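Local coordinates for protein hydroxyethylphosphonate dioxygenase (Streptomyces albus, PDB 6B9R) that probably uses a non-haem iron centre and oxygen to cleave 2-hydroxyethylphosphonate, yielding hydroxymethylphosphonate and formate, at residues P326-T331 with V349-P354; Q373-R378 with F404-E409. One frame throughout, in Å; residues are numbered along the deposited sequence.

Both contacts lie in the beta-rich C-terminal half of the chain, consistent with the second of two cupin-like halves; the iron ligands H149, Q153 and H190 belong to the other. Interaction 1 is partly buried and joins the start of strand 328-332 to the loop leaving strand 343-349, through two bonds on one carbonyl oxygen and small apolar contacts. Interaction 2 is more buried, a regular antiparallel pairing of strands 375-381 and 403-407 with an arginine over one side. Their centres lie about 9 Å apart, and two probable hydrogen bonds connect them: T351 O to A408 N at 3.0 Å and Y328 OH to L406 N at 3.1 Å.

Interaction 1. Residues P326-T331 with V349-P354; sequences PAYRFT and VLTARP
T351 turns OG1 anti to its own backbone N (chi1 177°), and this sets its methyl CG2 between N and the carbonyl carbon, facing A327, where CG2 meets A327 CB at 3.6 Å. In Y328, CG lies anti to the carbonyl carbon, a turn that lays the phenol alongside V349: ring atom CD1 approaches V349 CA at 4.1 Å, at the ring edge, and CE1 reaches V349 CG1. One face of the same ring has A327 CB centred 4.0 Å above it.

The polar centre of the contact is A327 O, which accepts two backbone N-H groups. L350 N lies 2.8 Å from A327 O, tilted 25° from the carbonyl plane, whereas T351 N, at 3.1 Å, lies in that plane on a lone pair. A327 and Y328 together face Y320, a classic beta bulge; the pair Y328-V349 beside it is antiparallel and non-hydrogen-bonded. On the face opposite Y328 and V349, L350 CD1 touches P326 CB at 4.1 Å and also meets R329 CB.

T351 OG1 accepts from R353 N at 3.0 Å with an N-H...O angle of 162°, an ST turn, and is hydrogen-bonded to D355 as well. An alanine in place of T351 lacks OG1 and CG2, and R353 N and D355 would probably be left without their shared partner, with a gap beside A327 CB. Y328 OH bonds to A356 O, further along the same loop. The loop start is thus held by a carbonyl shared by two N-H groups and by a side-chain hydroxyl, with A327, T351, P326 and L350 supplying apolar contacts.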
ATOM      1  N   PRO A 326       5.823  36.630 -10.489  1.00 23.13           N
ATOM      2  CA  PRO A 326       5.112  35.597  -9.723  1.00 19.62           C
ATOM      3  C   PRO A 326       3.718  35.390 -10.286  1.00 19.61           C
ATOM      4  O   PRO A 326       2.997  36.351 -10.561  1.00 20.21           O
ATOM      5  CB  PRO A 326       5.057  36.174  -8.305  1.00 22.53           C
ATOM      6  CG  PRO A 326       5.045  37.655  -8.524  1.00 25.73           C
ATOM      7  CD  PRO A 326       5.876  37.917  -9.768  1.00 22.25           C
ATOM      8  N   ALA A 327       3.356  34.125 -10.482  1.00 16.65           N
ATOM      9  CA  ALA A 327       1.984  33.779 -10.820  1.00 20.81           C
ATOM     10  C   ALA A 327       1.182  33.383  -9.594  1.00 18.32           C
ATOM     11  O   ALA A 327      -0.029  33.634  -9.537  1.00 19.82           O
ATOM     12  CB  ALA A 327       1.961  32.631 -11.835  1.00 16.72           C
ATOM     13  N   TYR A 328       1.833  32.753  -8.624  1.00 15.06           N
ATOM     14  CA  TYR A 328       1.183  32.299  -7.407  1.00 14.99           C
ATOM     15  C   TYR A 328       2.083  32.633  -6.236  1.00 14.82           C
ATOM     16  O   TYR A 328       3.310  32.664  -6.371  1.00 17.70           O
ATOM     17  CB  TYR A 328       0.940  30.767  -7.393  1.00 15.11           C
ATOM     18  CG  TYR A 328       0.424  30.215  -8.694  1.00 15.61           C
ATOM     19  CD1 TYR A 328      -0.822  30.579  -9.174  1.00 16.80           C
ATOM     20  CD2 TYR A 328       1.183  29.321  -9.439  1.00 22.31           C
ATOM     21  CE1 TYR A 328      -1.296  30.073 -10.381  1.00 22.39           C
ATOM     22  CE2 TYR A 328       0.717  28.798 -10.629  1.00 21.14           C
ATOM     23  CZ  TYR A 328      -0.527  29.168 -11.088  1.00 23.27           C
ATOM     24  OH  TYR A 328      -0.988  28.661 -12.273  1.00 19.24           O
ATOM     25  N   ARG A 329       1.474  32.843  -5.077  1.00 14.76           N
ATOM     26  CA  ARG A 329       2.226  32.942  -3.832  1.00 14.72           C
ATOM     27  C   ARG A 329       1.725  31.830  -2.927  1.00 17.59           C
ATOM     28  O   ARG A 329       0.522  31.744  -2.655  1.00 20.99           O
ATOM     29  CB  ARG A 329       2.062  34.318  -3.178  1.00 18.60           C
ATOM     30  CG  ARG A 329       3.179  34.657  -2.180  1.00 19.37           C
ATOM     31  CD  ARG A 329       2.927  34.019  -0.820  1.00 22.60           C
ATOM     32  NE  ARG A 329       1.672  34.501  -0.243  1.00 26.82           N
ATOM     33  CZ  ARG A 329       1.538  35.603   0.491  1.00 29.35           C
ATOM     34  NH1 ARG A 329       2.589  36.379   0.778  1.00 17.03           N
ATOM     35  NH2 ARG A 329       0.339  35.929   0.953  1.00 25.04           N
ATOM     36  N   PHE A 330       2.631  30.960  -2.502  1.00 16.05           N
ATOM     37  CA  PHE A 330       2.260  29.818  -1.681  1.00 14.01           C
ATOM     38  C   PHE A 330       2.590  30.083  -0.221  1.00 17.23           C
ATOM     39  O   PHE A 330       3.604  30.716   0.085  1.00 17.95           O
ATOM     40  CB  PHE A 330       2.988  28.550  -2.119  1.00 14.99           C
ATOM     41  CG  PHE A 330       2.710  28.118  -3.531  1.00 20.55           C
ATOM     42  CD1 PHE A 330       1.419  27.841  -3.961  1.00 25.02           C
ATOM     43  CD2 PHE A 330       3.757  27.926  -4.416  1.00 19.65           C
ATOM     44  CE1 PHE A 330       1.182  27.406  -5.270  1.00 21.68           C
ATOM     45  CE2 PHE A 330       3.522  27.492  -5.717  1.00 20.40           C
ATOM     46  CZ  PHE A 330       2.232  27.240  -6.141  1.00 20.62           C
ATOM     47  N   THR A 331       1.742  29.564   0.671  1.00 15.02           N
ATOM     48  CA  THR A 331       1.995  29.534   2.103  1.00 16.30           C
ATOM     49  C   THR A 331       1.900  28.083   2.559  1.00 21.49           C
ATOM     50  O   THR A 331       0.912  27.402   2.259  1.00 17.22           O
ATOM     51  CB  THR A 331       0.991  30.401   2.871  1.00 16.31           C
ATOM     52  OG1 THR A 331       1.066  31.760   2.411  1.00 18.79           O
ATOM     53  CG2 THR A 331       1.301  30.384   4.367  1.00 17.36           C
ATOM     54  N   VAL A 349      -3.585  33.247  -6.017  1.00 19.81           N
ATOM     55  CA  VAL A 349      -3.506  33.204  -7.471  1.00 16.86           C
ATOM     56  C   VAL A 349      -3.399  34.643  -7.946  1.00 19.49           C
ATOM     57  O   VAL A 349      -4.340  35.426  -7.797  1.00 19.54           O
ATOM     58  CB  VAL A 349      -4.715  32.496  -8.087  1.00 15.56           C
ATOM     59  CG1 VAL A 349      -4.591  32.482  -9.615  1.00 17.58           C
ATOM     60  CG2 VAL A 349      -4.810  31.067  -7.546  1.00 15.16           C
ATOM     61  N   LEU A 350      -2.238  34.994  -8.498  1.00 19.40           N
ATOM     62  CA  LEU A 350      -1.927  36.373  -8.846  1.00 21.70           C
ATOM     63  C   LEU A 350      -2.078  36.652 -10.330  1.00 23.63           C
ATOM     64  O   LEU A 350      -2.477  37.759 -10.710  1.00 29.31           O
ATOM     65  CB  LEU A 350      -0.495  36.714  -8.416  1.00 23.89           C
ATOM     66  CG  LEU A 350      -0.181  36.435  -6.938  1.00 21.31           C
ATOM     67  CD1 LEU A 350       1.295  36.640  -6.649  1.00 22.48           C
ATOM     68  CD2 LEU A 350      -1.052  37.295  -6.026  1.00 24.38           C
ATOM     69  N   THR A 351      -1.782  35.671 -11.170  1.00 19.34           N
ATOM     70  CA  THR A 351      -1.791  35.892 -12.604  1.00 19.90           C
ATOM     71  C   THR A 351      -3.214  35.857 -13.145  1.00 20.09           C
ATOM     72  O   THR A 351      -4.057  35.070 -12.700  1.00 18.85           O
ATOM     73  CB  THR A 351      -0.927  34.846 -13.314  1.00 21.06           C
ATOM     74  OG1 THR A 351      -1.012  35.038 -14.733  1.00 25.41           O
ATOM     75  CG2 THR A 351      -1.376  33.428 -12.963  1.00 24.30           C
ATOM     76  N   ALA A 352      -3.470  36.743 -14.098  1.00 18.36           N
ATOM     77  CA  ALA A 352      -4.691  36.777 -14.885  1.00 22.83           C
ATOM     78  C   ALA A 352      -4.579  35.970 -16.170  1.00 25.96           C
ATOM     79  O   ALA A 352      -5.534  35.936 -16.947  1.00 23.30           O
ATOM     80  CB  ALA A 352      -5.052  38.228 -15.228  1.00 19.79           C
ATOM     81  N   ARG A 353      -3.436  35.347 -16.422  1.00 26.11           N
ATOM     82  CA  ARG A 353      -3.217  34.567 -17.630  1.00 29.99           C
ATOM     83  C   ARG A 353      -3.085  33.087 -17.297  1.00 27.88           C
ATOM     84  O   ARG A 353      -2.726  32.724 -16.173  1.00 22.22           O
ATOM     85  CB  ARG A 353      -1.951  35.048 -18.350  1.00 34.59           C
ATOM     86  N   PRO A 354      -3.383  32.184 -18.255  1.00 35.62           N
ATOM     87  CA  PRO A 354      -3.115  30.753 -18.060  1.00 36.33           C
ATOM     88  C   PRO A 354      -1.668  30.375 -18.370  1.00 37.10           C
ATOM     89  O   PRO A 354      -1.397  29.386 -19.051  1.00 34.05           O
ATOM     90  CB  PRO A 354      -4.083  30.094 -19.045  1.00 40.90           C
ATOM     91  CG  PRO A 354      -4.184  31.081 -20.156  1.00 38.02           C
ATOM     92  CD  PRO A 354      -4.058  32.450 -19.536  1.00 42.14           C
TER
HETATM   93  O   HOH W   1      -1.791  30.431 -14.992  1.00 31.70           O

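Interaction 2. Residues Q373-R378 with F404-E409; sequences QPVSVR and FSLSAE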
ATOM      1  N   GLN A 373     -12.769  36.226  -5.489  1.00 26.73           N
ATOM      2  CA  GLN A 373     -12.879  36.162  -6.938  1.00 23.86           C
ATOM      3  C   GLN A 373     -12.871  34.712  -7.407  1.00 18.27           C
ATOM      4  O   GLN A 373     -12.258  33.853  -6.767  1.00 22.71           O
ATOM      5  CB  GLN A 373     -11.728  36.909  -7.625  1.00 29.99           C
ATOM      6  CG  GLN A 373     -11.469  38.297  -7.056  1.00 41.00           C
ATOM      7  CD  GLN A 373     -12.673  39.202  -7.196  1.00 56.46           C
ATOM      8  OE1 GLN A 373     -13.242  39.336  -8.282  1.00 61.47           O
ATOM      9  NE2 GLN A 373     -13.077  39.824  -6.094  1.00 58.95           N
ATOM     10  N   PRO A 374     -13.539  34.409  -8.517  1.00 21.90           N
ATOM     11  CA  PRO A 374     -13.456  33.057  -9.077  1.00 20.28           C
ATOM     12  C   PRO A 374     -12.056  32.770  -9.602  1.00 26.14           C
ATOM     13  O   PRO A 374     -11.283  33.676  -9.922  1.00 24.16           O
ATOM     14  CB  PRO A 374     -14.481  33.072 -10.222  1.00 20.45           C
ATOM     15  CG  PRO A 374     -15.351  34.254  -9.962  1.00 24.17           C
ATOM     16  CD  PRO A 374     -14.472  35.263  -9.277  1.00 27.20           C
ATOM     17  N   VAL A 375     -11.736  31.482  -9.694  1.00 19.59           N
ATOM     18  CA  VAL A 375     -10.456  31.019 -10.230  1.00 22.34           C
ATOM     19  C   VAL A 375     -10.746  30.218 -11.493  1.00 21.97           C
ATOM     20  O   VAL A 375     -11.509  29.243 -11.452  1.00 23.35           O
ATOM     21  CB  VAL A 375      -9.682  30.160  -9.212  1.00 25.56           C
ATOM     22  CG1 VAL A 375      -8.351  29.673  -9.812  1.00 23.62           C
ATOM     23  CG2 VAL A 375      -9.437  30.930  -7.922  1.00 23.22           C
ATOM     24  N   SER A 376     -10.143  30.618 -12.608  1.00 19.58           N
ATOM     25  CA  SER A 376     -10.256  29.839 -13.837  1.00 20.35           C
ATOM     26  C   SER A 376      -9.200  28.739 -13.823  1.00 22.43           C
ATOM     27  O   SER A 376      -8.035  28.985 -13.497  1.00 21.14           O
ATOM     28  CB  SER A 376     -10.097  30.731 -15.073  1.00 25.42           C
ATOM     29  OG  SER A 376     -11.238  31.567 -15.275  1.00 27.73           O
ATOM     30  N   VAL A 377      -9.609  27.526 -14.185  1.00 19.49           N
ATOM     31  CA  VAL A 377      -8.729  26.363 -14.180  1.00 19.83           C
ATOM     32  C   VAL A 377      -8.675  25.810 -15.593  1.00 24.24           C
ATOM     33  O   VAL A 377      -9.714  25.678 -16.252  1.00 24.66           O
ATOM     34  CB  VAL A 377      -9.210  25.282 -13.192  1.00 24.03           C
ATOM     35  CG1 VAL A 377      -8.169  24.171 -13.072  1.00 24.11           C
ATOM     36  CG2 VAL A 377      -9.507  25.896 -11.818  1.00 26.36           C
ATOM     37  N   ARG A 378      -7.471  25.503 -16.063  1.00 20.17           N
ATOM     38  CA  ARG A 378      -7.287  24.927 -17.388  1.00 24.97           C
ATOM     39  C   ARG A 378      -6.403  23.700 -17.246  1.00 21.16           C
ATOM     40  O   ARG A 378      -5.361  23.762 -16.590  1.00 20.00           O
ATOM     41  CB  ARG A 378      -6.677  25.949 -18.351  1.00 22.01           C
ATOM     42  CG  ARG A 378      -7.531  27.204 -18.467  1.00 33.13           C
ATOM     43  CD  ARG A 378      -6.914  28.239 -19.384  1.00 40.61           C
ATOM     44  NE  ARG A 378      -7.805  29.375 -19.598  1.00 45.33           N
ATOM     45  CZ  ARG A 378      -7.932  30.400 -18.757  1.00 48.76           C
ATOM     46  NH1 ARG A 378      -7.227  30.438 -17.628  1.00 40.87           N
ATOM     47  NH2 ARG A 378      -8.765  31.389 -19.043  1.00 49.89           N
ATOM     48  N   PHE A 404      -2.312  21.362 -14.657  1.00 18.61           N
ATOM     49  CA  PHE A 404      -3.294  22.435 -14.730  1.00 15.16           C
ATOM     50  C   PHE A 404      -2.650  23.770 -14.381  1.00 20.48           C
ATOM     51  O   PHE A 404      -1.592  23.843 -13.754  1.00 20.44           O
ATOM     52  CB  PHE A 404      -4.526  22.194 -13.829  1.00 15.04           C
ATOM     53  CG  PHE A 404      -4.239  22.130 -12.342  1.00 16.67           C
ATOM     54  CD1 PHE A 404      -4.221  23.282 -11.569  1.00 20.51           C
ATOM     55  CD2 PHE A 404      -4.079  20.905 -11.706  1.00 17.61           C
ATOM     56  CE1 PHE A 404      -3.994  23.219 -10.198  1.00 21.47           C
ATOM     57  CE2 PHE A 404      -3.859  20.830 -10.333  1.00 19.14           C
ATOM     58  CZ  PHE A 404      -3.806  21.997  -9.577  1.00 18.70           C
ATOM     59  N   SER A 405      -3.312  24.833 -14.816  1.00 18.78           N
ATOM     60  CA  SER A 405      -2.954  26.181 -14.427  1.00 15.84           C
ATOM     61  C   SER A 405      -4.165  26.853 -13.800  1.00 19.81           C
ATOM     62  O   SER A 405      -5.311  26.468 -14.043  1.00 16.20           O
ATOM     63  CB  SER A 405      -2.467  27.000 -15.628  1.00 18.51           C
ATOM     64  OG  SER A 405      -3.513  27.148 -16.566  1.00 23.26           O
ATOM     65  N   LEU A 406      -3.894  27.876 -12.994  1.00 17.35           N
ATOM     66  CA  LEU A 406      -4.912  28.666 -12.331  1.00 19.69           C
ATOM     67  C   LEU A 406      -4.736  30.126 -12.720  1.00 18.40           C
ATOM     68  O   LEU A 406      -3.617  30.585 -12.943  1.00 19.30           O
ATOM     69  CB  LEU A 406      -4.805  28.533 -10.815  1.00 22.96           C
ATOM     70  CG  LEU A 406      -4.684  27.099 -10.312  1.00 20.17           C
ATOM     71  CD1 LEU A 406      -4.257  27.099  -8.843  1.00 17.79           C
ATOM     72  CD2 LEU A 406      -6.021  26.394 -10.500  1.00 22.41           C
ATOM     73  N   SER A 407      -5.848  30.851 -12.817  1.00 17.13           N
ATOM     74  CA  SER A 407      -5.769  32.280 -13.080  1.00 18.65           C
ATOM     75  C   SER A 407      -6.989  32.965 -12.482  1.00 23.96           C
ATOM     76  O   SER A 407      -7.995  32.326 -12.167  1.00 19.65           O
ATOM     77  CB  SER A 407      -5.672  32.577 -14.582  1.00 25.32           C
ATOM     78  OG  SER A 407      -6.912  32.340 -15.220  1.00 24.78           O
ATOM     79  N   ALA A 408      -6.891  34.281 -12.325  1.00 23.26           N
ATOM     80  CA  ALA A 408      -8.004  35.026 -11.767  1.00 23.35           C
ATOM     81  C   ALA A 408      -7.911  36.458 -12.255  1.00 23.80           C
ATOM     82  O   ALA A 408      -6.815  36.973 -12.492  1.00 23.91           O
ATOM     83  CB  ALA A 408      -8.003  34.981 -10.233  1.00 27.17           C
ATOM     84  N   GLU A 409      -9.071  37.094 -12.424  1.00 24.08           N
ATOM     85  CA  GLU A 409      -9.064  38.464 -12.922  1.00 24.54           C
ATOM     86  C   GLU A 409      -8.481  39.428 -11.898  1.00 26.99           C
ATOM     87  O   GLU A 409      -7.951  40.477 -12.273  1.00 28.73           O
ATOM     88  CB  GLU A 409     -10.471  38.894 -13.327  1.00 24.88           C
ATOM     89  CG  GLU A 409     -10.993  38.170 -14.564  1.00 34.96           C
ATOM     90  CD  GLU A 409     -12.168  38.887 -15.200  1.00 43.95           C
ATOM     91  OE1 GLU A 409     -12.232  40.129 -15.099  1.00 51.06           O
ATOM     92  OE2 GLU A 409     -13.029  38.205 -15.788  1.00 53.62           O
TER
HETATM   93  O   HOH W   2     -11.526  35.542 -11.531  1.00 40.58           O
HETATM   94  O   HOH W   3      -5.751  28.993 -15.819  1.00 27.53           O
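R378 reaches back along the partner strand from S405 to S407, and its side chain can be followed atom by atom. CB sits 3.8 Å from OG of S405, the residue paired with R378 through backbone hydrogen bonds. From CG to NE the chain is extended, and on the way CD packs against P354 of interaction 1. CZ then carries NH1 to S407 OG, 3.1 Å away, in a bond with an N-H...O angle of 155°; the hydroxyl lies at the guanidinium edge, exactly in its plane. A water takes a second place in that plane, 2.7 Å from NH1, and also bonds to S405 OG and S376 O, so the charged tip is tied to both strands at once.

Beneath this the backbones pair in antiparallel fashion, the segment axes 160° apart. S376 with S407 and R378 with S405 are hydrogen-bonded pairs, each using both of its bonds: S376 N to S407 O measures 2.8 Å and S405 N to R378 O 2.9 Å. Between them V377 and L406 form the non-hydrogen-bonded pair, their side chains lying side by side on the face turned from the serines. There V377 CG2 meets L406 CD2 at 3.8 Å, while V375 CG1 comes within 3.9 Å of L406 CB. L86 and M88 of strand 86-89 pack on V377, and L414 on L406.

The strand pair therefore has two chemistries. The valine-leucine face is apolar and joins the interior between sheets, whereas the serine face offers neutral oxygens to the arginine; acceptance of NH1 by the S407 hydroxyl and a water probably steadies the guanidinium's orientation, with D387 of the next strand touching the same side chain.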